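Long-range contacts in sugar ABC transporter substrate-binding protein, BlMnBP1 (Bifidobacterium animalis subsp. lactis ATCC 27673, PDB 6I5R), which binds mannobiose and probably delivers manno-oligosaccharides derived from beta-mannan to its ABC transporter for uptake into the cell: residues K271-E276 with G294-D299; S267-M272 with P288-A293; K156-E161 with E183-V188; A150-N155 with T279-A284. One frame throughout, in Å; residues are numbered along the deposited sequence.

Interaction 1. Residues K271-E276 with G294-D299. With ZN (zinc ion), chain M; ZN (zinc ion), chain C.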
# COMPACT_ATOMS: atom_id res chain seq x y z
N LYS A 271 14.54 -15.82 -0.31
CA LYS A 271 15.55 -15.60 -1.35
C LYS A 271 16.19 -14.22 -1.21
O LYS A 271 17.39 -14.08 -1.40
CB LYS A 271 14.93 -15.76 -2.73
CG LYS A 271 14.54 -17.18 -3.09
CD LYS A 271 14.13 -17.23 -4.55
CE LYS A 271 13.60 -18.56 -4.96
NZ LYS A 271 12.95 -18.41 -6.27
N MET A 272 15.39 -13.18 -0.92
CA MET A 272 15.94 -11.85 -0.66
C MET A 272 16.90 -11.90 0.53
O MET A 272 18.02 -11.37 0.47
CB MET A 272 14.79 -10.86 -0.39
CG MET A 272 15.18 -9.58 0.36
SD MET A 272 16.13 -8.48 -0.68
CE MET A 272 14.81 -7.94 -1.75
N ASN A 273 16.46 -12.53 1.63
CA ASN A 273 17.26 -12.59 2.84
C ASN A 273 18.60 -13.26 2.57
O ASN A 273 19.63 -12.89 3.14
CB ASN A 273 16.49 -13.35 3.92
CG ASN A 273 17.13 -13.24 5.29
OD1 ASN A 273 18.04 -14.01 5.64
ND2 ASN A 273 16.66 -12.28 6.08
N ASN A 274 18.60 -14.25 1.69
CA ASN A 274 19.80 -15.05 1.46
C ASN A 274 20.59 -14.56 0.26
O ASN A 274 21.58 -15.21 -0.12
CB ASN A 274 19.42 -16.51 1.29
CG ASN A 274 18.90 -17.13 2.62
OD1 ASN A 274 19.49 -16.93 3.70
ND2 ASN A 274 17.80 -17.84 2.53
N GLY A 275 20.18 -13.46 -0.36
CA GLY A 275 20.94 -12.85 -1.43
C GLY A 275 20.76 -13.48 -2.80
O GLY A 275 21.66 -13.34 -3.63
N GLU A 276 19.65 -14.19 -3.05
CA GLU A 276 19.30 -14.76 -4.34
C GLU A 276 18.43 -13.83 -5.15
O GLU A 276 18.24 -14.05 -6.36
CB GLU A 276 18.55 -16.09 -4.16
CG GLU A 276 19.33 -17.10 -3.40
CD GLU A 276 18.60 -18.41 -3.22
OE1 GLU A 276 17.82 -18.82 -4.11
OE2 GLU A 276 18.78 -19.01 -2.15
N GLY A 294 15.02 -15.13 7.17
CA GLY A 294 16.21 -15.96 7.23
C GLY A 294 17.29 -15.31 8.06
O GLY A 294 17.06 -14.31 8.71
N ASP A 295 18.49 -15.88 7.97
CA ASP A 295 19.58 -15.62 8.90
C ASP A 295 20.28 -14.27 8.71
O ASP A 295 21.14 -13.93 9.52
CB ASP A 295 20.68 -16.68 8.75
CG ASP A 295 20.26 -18.03 9.19
OD1 ASP A 295 19.21 -18.12 9.86
OD2 ASP A 295 20.98 -19.00 8.87
N HIS A 296 19.98 -13.53 7.63
CA HIS A 296 20.75 -12.34 7.28
C HIS A 296 19.90 -11.07 7.31
O HIS A 296 19.94 -10.28 6.36
CB HIS A 296 21.36 -12.53 5.88
CG HIS A 296 22.30 -13.69 5.78
ND1 HIS A 296 21.87 -14.99 5.54
CD2 HIS A 296 23.66 -13.75 5.87
CE1 HIS A 296 22.92 -15.79 5.49
NE2 HIS A 296 24.01 -15.08 5.71
N PRO A 297 19.16 -10.82 8.38
CA PRO A 297 18.39 -9.57 8.46
C PRO A 297 19.20 -8.31 8.19
O PRO A 297 18.69 -7.33 7.62
CB PRO A 297 17.85 -9.58 9.89
CG PRO A 297 18.81 -10.51 10.64
CD PRO A 297 19.13 -11.57 9.65
N ASP A 298 20.46 -8.29 8.60
CA ASP A 298 21.25 -7.08 8.40
C ASP A 298 21.58 -6.81 6.94
O ASP A 298 22.01 -5.70 6.62
CB ASP A 298 22.53 -7.17 9.20
CG ASP A 298 22.31 -6.96 10.67
OD1 ASP A 298 21.20 -6.52 11.08
OD2 ASP A 298 23.26 -7.23 11.43
N ASP A 299 21.38 -7.78 6.06
CA ASP A 299 21.61 -7.56 4.64
C ASP A 299 20.42 -6.91 3.95
O ASP A 299 20.55 -6.50 2.79
CB ASP A 299 21.96 -8.89 3.97
CG ASP A 299 23.30 -9.46 4.45
OD1 ASP A 299 24.16 -8.67 4.91
OD2 ASP A 299 23.48 -10.69 4.37
ZN ZN M . 24.66 -11.76 5.74
ZN ZN C . 20.76 -20.91 8.58
O HOH W 1 22.16 -11.95 2.23
O HOH W 2 18.91 -18.01 5.84
O HOH W 3 25.66 -10.04 6.51
O HOH W 4 18.84 -20.31 7.33
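The H296 imidazole is met at its edge by both asparagines of the 271-276 segment. N274 OD1 lies near the ring plane, 3.6 Å from H296 ND1, with its amide turned almost at a right angle (86°) to the ring, while N273 OD1 sits in plane at the edge on the CB side. N273 O lies oblique to the ring, neither over its face nor at its edge, and comes within 3.3 Å of H296 CB.

The second flat group, the N273 amide, carries the contact. With CG anti to the backbone N (chi1 -169°), it swings from the helix end into the 294-299 loop. There H296 N donates to N273 OD1 over 2.8 Å, and the bond is nearly straight at 164°, although the modelled position of OD1 is less certain. The other end of the amide, ND2, donates to M290 O, so one side chain holds both the loop, at H296 N, and the last turn of helix 286-291, at M290 O. Putting an alanine in place of N273 would probably leave the H296 N-H and the M290 carbonyl without these mates and let the loop drift from the helix end.

Water extends the join on the surface side: one molecule links N273 O to D299 OD2, and another links N274 OD1 to D295 N. D299 OD2 also binds a zinc ion at 2.1 Å, and D295 OD2 binds a second zinc.

The helix itself finishes in a Schellman motif. G275 takes positive phi, E276 N returns to K271 O at 2.8 Å and G275 N to M272 O, a helix C-terminus here joined to a surface loop through an asparagine side chain.

Interaction 2. Residues S267-M272 with P288-A293; sequences SSKGKM and PQMKQA. With BMA (beta-D-mannopyranose), chain B.
K269 and Q289 cross obliquely as they reach from two neighbouring helices, 265-273 and 286-291, to the sugar pocket of this solute-binding protein fold. The apolar contacts lie behind them. M290, bent at chi2 (-62°), brings its sulfur against the first helix, with M290 SD 3.7 Å from K269 CA. The same sulfur rests on M272 CB, and the two methionine side chains cross at about a right angle. On the other flank A293 CB packs on the K269-G270 peptide, 3.5 Å from K269 C, and also touches K269 CB. These contacts bring the backbones close, the K269 and M290 CA atoms lying 4.9 Å apart.

The polar contacts gather at the pocket end. K269 runs out extended beyond CG and carries its ammonium to the mannose, where K269 NZ donates to BMA O2 at 2.9 Å and more weakly to O1. Its bond to Q289 OE1, 3.3 Å from NZ, is also weak, whereas E266 supplies a salt bridge that would help hold the charge in place. A methionine in place of K269 would probably leave E266 without its counter-charge and the sugar O2 without the bond from the lysine nitrogen. Q289 uses both ends of its amide on the same ring: NE2 donates to BMA O3 at 3.2 Å and 164°, while OE1 accepts the hydrogen of BMA O2 at 2.5 Å.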
# COMPACT_ATOMS: atom_id res chain seq x y z
N SER A 267 8.39 -17.80 -0.95
CA SER A 267 9.80 -18.15 -1.07
C SER A 267 10.65 -16.95 -1.45
O SER A 267 11.84 -16.93 -1.15
CB SER A 267 10.02 -19.28 -2.09
OG SER A 267 9.40 -19.04 -3.34
N SER A 268 10.06 -15.94 -2.11
CA SER A 268 10.85 -14.77 -2.48
C SER A 268 11.39 -14.06 -1.24
O SER A 268 12.46 -13.45 -1.29
CB SER A 268 10.03 -13.81 -3.35
OG SER A 268 9.22 -12.93 -2.60
N LYS A 269 10.67 -14.14 -0.11
CA LYS A 269 11.17 -13.54 1.11
C LYS A 269 12.50 -14.17 1.51
O LYS A 269 13.50 -13.47 1.73
CB LYS A 269 10.15 -13.72 2.25
CG LYS A 269 8.86 -12.91 2.09
CD LYS A 269 7.86 -13.37 3.11
CE LYS A 269 6.45 -12.87 2.77
NZ LYS A 269 5.44 -13.39 3.76
N GLY A 270 12.55 -15.49 1.58
CA GLY A 270 13.78 -16.15 1.97
C GLY A 270 14.89 -15.89 0.97
O GLY A 270 16.06 -15.74 1.34
N LYS A 271 14.54 -15.82 -0.31
CA LYS A 271 15.55 -15.60 -1.35
C LYS A 271 16.19 -14.22 -1.21
O LYS A 271 17.39 -14.08 -1.40
CB LYS A 271 14.93 -15.76 -2.73
CG LYS A 271 14.54 -17.18 -3.09
CD LYS A 271 14.13 -17.23 -4.55
CE LYS A 271 13.60 -18.56 -4.96
NZ LYS A 271 12.95 -18.41 -6.27
N MET A 272 15.39 -13.18 -0.92
CA MET A 272 15.94 -11.85 -0.66
C MET A 272 16.90 -11.90 0.53
O MET A 272 18.02 -11.37 0.47
CB MET A 272 14.79 -10.86 -0.39
CG MET A 272 15.18 -9.58 0.36
SD MET A 272 16.13 -8.48 -0.68
CE MET A 272 14.81 -7.94 -1.75
N PRO A 288 10.40 -5.82 7.38
CA PRO A 288 10.48 -6.84 8.45
C PRO A 288 10.19 -8.25 7.96
O PRO A 288 10.75 -9.22 8.49
CB PRO A 288 9.42 -6.36 9.47
CG PRO A 288 8.43 -5.57 8.66
CD PRO A 288 9.33 -4.84 7.65
N GLN A 289 9.33 -8.40 6.96
CA GLN A 289 9.02 -9.74 6.46
C GLN A 289 10.22 -10.35 5.75
O GLN A 289 10.43 -11.57 5.80
CB GLN A 289 7.83 -9.68 5.52
CG GLN A 289 6.54 -9.27 6.17
CD GLN A 289 5.33 -9.37 5.25
OE1 GLN A 289 5.29 -10.17 4.33
NE2 GLN A 289 4.35 -8.53 5.49
N MET A 290 10.96 -9.54 4.99
CA MET A 290 12.21 -10.01 4.41
C MET A 290 13.25 -10.30 5.49
O MET A 290 13.99 -11.28 5.39
CB MET A 290 12.77 -8.97 3.44
CG MET A 290 11.83 -8.54 2.31
SD MET A 290 11.41 -9.90 1.25
CE MET A 290 9.94 -9.27 0.40
N LYS A 291 13.31 -9.48 6.52
CA LYS A 291 14.37 -9.64 7.51
C LYS A 291 14.14 -10.89 8.33
O LYS A 291 15.10 -11.56 8.75
CB LYS A 291 14.44 -8.43 8.43
CG LYS A 291 15.04 -7.18 7.83
CD LYS A 291 15.06 -6.08 8.86
CE LYS A 291 15.79 -4.88 8.29
NZ LYS A 291 17.11 -5.22 7.72
N GLN A 292 12.88 -11.18 8.64
CA GLN A 292 12.48 -12.35 9.41
C GLN A 292 12.59 -13.63 8.60
O GLN A 292 12.49 -14.71 9.17
CB GLN A 292 11.04 -12.18 9.89
CG GLN A 292 10.86 -11.12 10.94
CD GLN A 292 9.41 -10.64 11.05
OE1 GLN A 292 8.49 -11.07 10.28
NE2 GLN A 292 9.16 -9.76 12.05
N ALA A 293 12.78 -13.54 7.29
CA ALA A 293 12.68 -14.75 6.49
C ALA A 293 13.95 -15.59 6.53
O ALA A 293 13.95 -16.67 5.93
CB ALA A 293 12.38 -14.43 5.03
C1 BMA B . 1.36 -12.82 3.52
C2 BMA B . 2.02 -11.49 3.97
C3 BMA B . 1.20 -10.32 3.45
C4 BMA B . 0.82 -10.51 2.00
C5 BMA B . 0.21 -11.90 1.77
C6 BMA B . -0.21 -12.10 0.34
O1 BMA B . 2.27 -13.79 3.91
O2 BMA B . 3.33 -11.42 3.31
O3 BMA B . 1.87 -9.12 3.60
O4 BMA B . -0.13 -9.53 1.61
O5 BMA B . 1.15 -12.88 2.16
O6 BMA B . -1.11 -13.22 0.35

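Interaction 3. Residues K156-E161 with E183-V188; sequences KKVFEE and EKTKAV. With ZN (zinc ion), chain K.
T185 and A187 press on one side of helix 156-162 in a small, close-packed patch. V158 meets the loop with its branches: CG1 lies 3.8 Å from A187 CB and also touches T185 OG1. The methyl of T185 fits between neighbouring turns, with T185 CG2 3.6 Å from E161 CG and near V158 O as well. That placement follows from chi1 of 77°, which sets OG1 between the backbone N and the carbonyl carbon and leaves the methyl to face the helix. OG1 itself is held twice, bonding with I181 O and accepting from A187 N at 3.2 Å and 170°, an ST turn that shapes the chain as it leaves helix 171-184.

Toward solvent the join is looser. K184 CE rests 3.5 Å from E161 O, yet the opposite charges stay apart, E161 OE2 being 6.3 Å from K184 NZ. A water bonded to K184 O at 2.7 Å reaches E161 OE2 weakly. E160 binds a zinc ion through both carboxylate oxygens.

Inward, V158 and F159 both touch I181 of helix 171-184. V158 also lies on A278 and F159 on T279 of strand 277-283, while V188 pairs its backbone with E276 and A278.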
# COMPACT_ATOMS: atom_id res chain seq x y z
N LYS A 156 21.81 -5.54 0.60
CA LYS A 156 23.05 -4.76 0.67
C LYS A 156 24.28 -5.59 0.33
O LYS A 156 25.25 -5.05 -0.21
CB LYS A 156 23.21 -4.19 2.07
CG LYS A 156 22.02 -3.42 2.54
CD LYS A 156 22.08 -3.14 4.05
CE LYS A 156 21.30 -1.91 4.42
NZ LYS A 156 21.72 -1.36 5.77
N LYS A 157 24.29 -6.87 0.70
CA LYS A 157 25.43 -7.71 0.37
C LYS A 157 25.52 -7.94 -1.12
O LYS A 157 26.62 -7.93 -1.68
CB LYS A 157 25.32 -9.04 1.10
CG LYS A 157 26.36 -10.07 0.69
CD LYS A 157 26.29 -11.32 1.55
CE LYS A 157 27.24 -12.42 1.04
NZ LYS A 157 26.69 -13.18 -0.15
N VAL A 158 24.39 -8.17 -1.78
CA VAL A 158 24.41 -8.31 -3.23
C VAL A 158 24.88 -7.02 -3.89
O VAL A 158 25.63 -7.05 -4.87
CB VAL A 158 23.02 -8.71 -3.75
CG1 VAL A 158 23.00 -8.69 -5.29
CG2 VAL A 158 22.66 -10.08 -3.21
N PHE A 159 24.42 -5.88 -3.39
CA PHE A 159 24.87 -4.60 -3.93
C PHE A 159 26.38 -4.44 -3.79
O PHE A 159 27.06 -3.98 -4.73
CB PHE A 159 24.11 -3.46 -3.25
CG PHE A 159 22.78 -3.12 -3.92
CD1 PHE A 159 21.88 -4.11 -4.27
CD2 PHE A 159 22.45 -1.81 -4.18
CE1 PHE A 159 20.69 -3.79 -4.90
CE2 PHE A 159 21.29 -1.50 -4.82
CZ PHE A 159 20.40 -2.50 -5.16
N GLU A 160 26.94 -4.81 -2.64
CA GLU A 160 28.39 -4.72 -2.46
C GLU A 160 29.12 -5.66 -3.41
O GLU A 160 30.16 -5.29 -3.98
CB GLU A 160 28.74 -5.02 -0.99
CG GLU A 160 30.21 -4.76 -0.58
CD GLU A 160 30.62 -3.27 -0.50
OE1 GLU A 160 30.15 -2.49 0.36
OE2 GLU A 160 31.48 -2.84 -1.29
N GLU A 161 28.59 -6.87 -3.63
CA GLU A 161 29.23 -7.79 -4.55
C GLU A 161 29.24 -7.23 -5.97
O GLU A 161 30.18 -7.46 -6.74
CB GLU A 161 28.54 -9.15 -4.52
CG GLU A 161 29.15 -10.18 -5.44
CD GLU A 161 30.43 -10.80 -4.90
OE1 GLU A 161 30.94 -10.39 -3.84
OE2 GLU A 161 30.95 -11.71 -5.56
N GLU A 183 25.64 -9.25 -13.99
CA GLU A 183 26.90 -9.71 -14.55
C GLU A 183 27.85 -10.20 -13.49
O GLU A 183 28.65 -11.10 -13.74
CB GLU A 183 27.55 -8.62 -15.39
CG GLU A 183 26.76 -8.38 -16.64
CD GLU A 183 27.36 -7.38 -17.54
OE1 GLU A 183 28.34 -6.74 -17.13
OE2 GLU A 183 26.86 -7.23 -18.68
N LYS A 184 27.76 -9.66 -12.28
CA LYS A 184 28.75 -9.96 -11.27
C LYS A 184 28.25 -10.75 -10.08
O LYS A 184 29.07 -11.17 -9.27
CB LYS A 184 29.39 -8.66 -10.77
CG LYS A 184 30.11 -7.88 -11.84
CD LYS A 184 30.42 -6.47 -11.39
CE LYS A 184 30.98 -6.42 -9.95
NZ LYS A 184 32.20 -7.24 -9.87
N THR A 185 26.95 -10.93 -9.92
CA THR A 185 26.46 -11.73 -8.80
C THR A 185 25.61 -12.86 -9.33
O THR A 185 25.38 -13.00 -10.54
CB THR A 185 25.64 -10.90 -7.80
OG1 THR A 185 24.34 -10.69 -8.34
CG2 THR A 185 26.31 -9.56 -7.50
N LYS A 186 25.09 -13.67 -8.40
CA LYS A 186 24.19 -14.76 -8.73
C LYS A 186 22.74 -14.44 -8.41
O LYS A 186 21.91 -15.36 -8.41
CB LYS A 186 24.60 -16.03 -7.98
CG LYS A 186 26.00 -16.48 -8.27
CD LYS A 186 26.41 -17.64 -7.38
CE LYS A 186 27.87 -17.97 -7.62
NZ LYS A 186 28.73 -16.75 -7.58
N ALA A 187 22.43 -13.20 -8.10
CA ALA A 187 21.07 -12.86 -7.68
C ALA A 187 20.21 -12.46 -8.88
O ALA A 187 20.69 -11.89 -9.86
CB ALA A 187 21.08 -11.71 -6.67
N VAL A 188 18.91 -12.71 -8.77
CA VAL A 188 17.95 -12.10 -9.69
C VAL A 188 17.99 -10.60 -9.43
O VAL A 188 17.70 -10.18 -8.30
CB VAL A 188 16.54 -12.68 -9.50
CG1 VAL A 188 15.53 -11.92 -10.35
CG2 VAL A 188 16.52 -14.17 -9.83
ZN ZN K . 31.30 -1.04 -0.03
O HOH W 5 31.77 -11.10 -8.83
O HOH W 6 32.00 -1.07 -1.42

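Interaction 4. Residues A150-N155 with T279-A284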
# COMPACT_ATOMS: atom_id res chain seq x y z
N ALA A 150 6.47 3.84 -0.24
CA ALA A 150 6.73 2.94 -1.35
C ALA A 150 8.19 3.19 -1.75
O ALA A 150 8.59 4.34 -1.98
CB ALA A 150 5.75 3.17 -2.50
N GLY A 151 8.96 2.14 -1.76
CA GLY A 151 10.39 2.24 -2.01
C GLY A 151 10.83 0.96 -2.63
O GLY A 151 10.06 0.27 -3.31
N ILE A 152 12.11 0.63 -2.45
CA ILE A 152 12.62 -0.63 -2.97
C ILE A 152 13.33 -1.37 -1.85
O ILE A 152 14.22 -0.81 -1.19
CB ILE A 152 13.56 -0.42 -4.18
CG1 ILE A 152 12.74 0.22 -5.32
CG2 ILE A 152 14.16 -1.76 -4.59
CD1 ILE A 152 13.50 0.37 -6.63
N VAL A 153 12.95 -2.61 -1.65
CA VAL A 153 13.68 -3.49 -0.74
C VAL A 153 14.85 -4.10 -1.50
O VAL A 153 14.68 -4.60 -2.61
CB VAL A 153 12.77 -4.59 -0.17
CG1 VAL A 153 13.54 -5.48 0.85
CG2 VAL A 153 11.56 -4.01 0.45
N TYR A 154 16.04 -4.09 -0.88
CA TYR A 154 17.23 -4.49 -1.60
C TYR A 154 18.18 -5.20 -0.65
O TYR A 154 18.08 -5.06 0.57
CB TYR A 154 17.90 -3.29 -2.28
CG TYR A 154 18.70 -2.36 -1.41
CD1 TYR A 154 18.09 -1.38 -0.64
CD2 TYR A 154 20.08 -2.43 -1.40
CE1 TYR A 154 18.84 -0.52 0.13
CE2 TYR A 154 20.83 -1.59 -0.65
CZ TYR A 154 20.23 -0.65 0.13
OH TYR A 154 21.07 0.19 0.88
N ASN A 155 19.03 -6.02 -1.22
CA ASN A 155 20.01 -6.77 -0.45
C ASN A 155 21.35 -6.05 -0.54
O ASN A 155 21.97 -6.01 -1.61
CB ASN A 155 20.11 -8.21 -0.95
CG ASN A 155 21.06 -9.03 -0.10
OD1 ASN A 155 22.22 -8.67 0.05
ND2 ASN A 155 20.57 -10.14 0.49
N THR A 279 16.65 -7.00 -5.67
CA THR A 279 15.67 -5.96 -5.39
C THR A 279 14.24 -6.45 -5.61
O THR A 279 13.97 -7.32 -6.44
CB THR A 279 15.88 -4.71 -6.24
OG1 THR A 279 15.58 -4.99 -7.60
CG2 THR A 279 17.32 -4.22 -6.14
N MET A 280 13.33 -5.86 -4.84
CA MET A 280 11.90 -6.00 -5.05
C MET A 280 11.24 -4.66 -4.78
O MET A 280 11.56 -4.00 -3.80
CB MET A 280 11.31 -7.09 -4.12
CG MET A 280 11.68 -8.48 -4.58
SD MET A 280 10.73 -9.78 -3.78
CE MET A 280 11.73 -10.11 -2.34
N VAL A 281 10.34 -4.25 -5.67
CA VAL A 281 9.71 -2.94 -5.58
C VAL A 281 8.48 -3.13 -4.70
O VAL A 281 7.43 -3.59 -5.16
CB VAL A 281 9.38 -2.40 -6.97
CG1 VAL A 281 8.64 -1.06 -6.87
CG2 VAL A 281 10.68 -2.24 -7.76
N LEU A 282 8.63 -2.85 -3.42
CA LEU A 282 7.59 -3.11 -2.43
C LEU A 282 7.60 -1.98 -1.42
O LEU A 282 8.60 -1.31 -1.24
CB LEU A 282 7.81 -4.43 -1.71
CG LEU A 282 7.79 -5.67 -2.58
CD1 LEU A 282 8.53 -6.81 -1.89
CD2 LEU A 282 6.36 -6.05 -2.87
N GLY A 283 6.49 -1.82 -0.73
CA GLY A 283 6.45 -0.81 0.30
C GLY A 283 7.21 -1.23 1.54
O GLY A 283 7.63 -2.38 1.68
N ALA A 284 7.36 -0.27 2.45
CA ALA A 284 8.18 -0.44 3.64
C ALA A 284 7.69 -1.56 4.54
O ALA A 284 8.48 -2.11 5.33
CB ALA A 284 8.23 0.88 4.42
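Two antiparallel strands of the mixed central sheet, 139-155 and 277-283, pair here through V153 and M280. This is a hydrogen-bonded pair: V153 N donates to M280 O and M280 N to V153 O, both at 2.9 Å, the second the straighter at 163°. V153 O also receives a CA-H...O contact from T279 CA at 3.2 Å. Farther along, the bond from L282 N to G151 O is long and weak at 3.4 Å, and G151 O is also bonded to Y206 OH. The segments run at 144° to each other.

On one face I152 lies between two neighbours: its CG2 branch, anti to the backbone N, reaches T279 CB at 3.8 Å, and its CD1 meets V281 CG2 at 4.0 Å. T279 CG2 touches Y154 CB, while T279 OG1 turns to P189 O. On the other face V153 CG2 approaches L282 CB at 4.3 Å, and M290 of helix 286-291 packs on V153, M280 and L282.

At its strand's end N155 caps helix 156-162, OD1 accepting from V158 N. The chemistry is thus divided: between these segments the sound backbone bonds are those of V153 and M280, while I152 and Y154 bond to M303 and G301 of strand 300-304, and largely apolar side chains pack on both faces, as suits a buried strand pair.

Overall arrangement
From the N terminus, strand 139-155 opens interaction 4 and runs straight into helix 156-162, where interaction 3 begins. Interaction 3 closes its loop at 183-188, well before the return strand 277-283 closes interaction 4, and so nests within that longer loop. Interactions 2 and 1 start from one stretch of helix 265-273, sharing K271 and M272. They open before strand 277-283 and close after it, at 288-293 and 294-299, so both cross interaction 4, while interaction 3 precedes them in series. Interaction 1 meets interaction 3 through backbone bonds D299-K156 and E276-V188. Together the four tie the pocket helices, the strand pair and the zinc-bearing surface into one lobe.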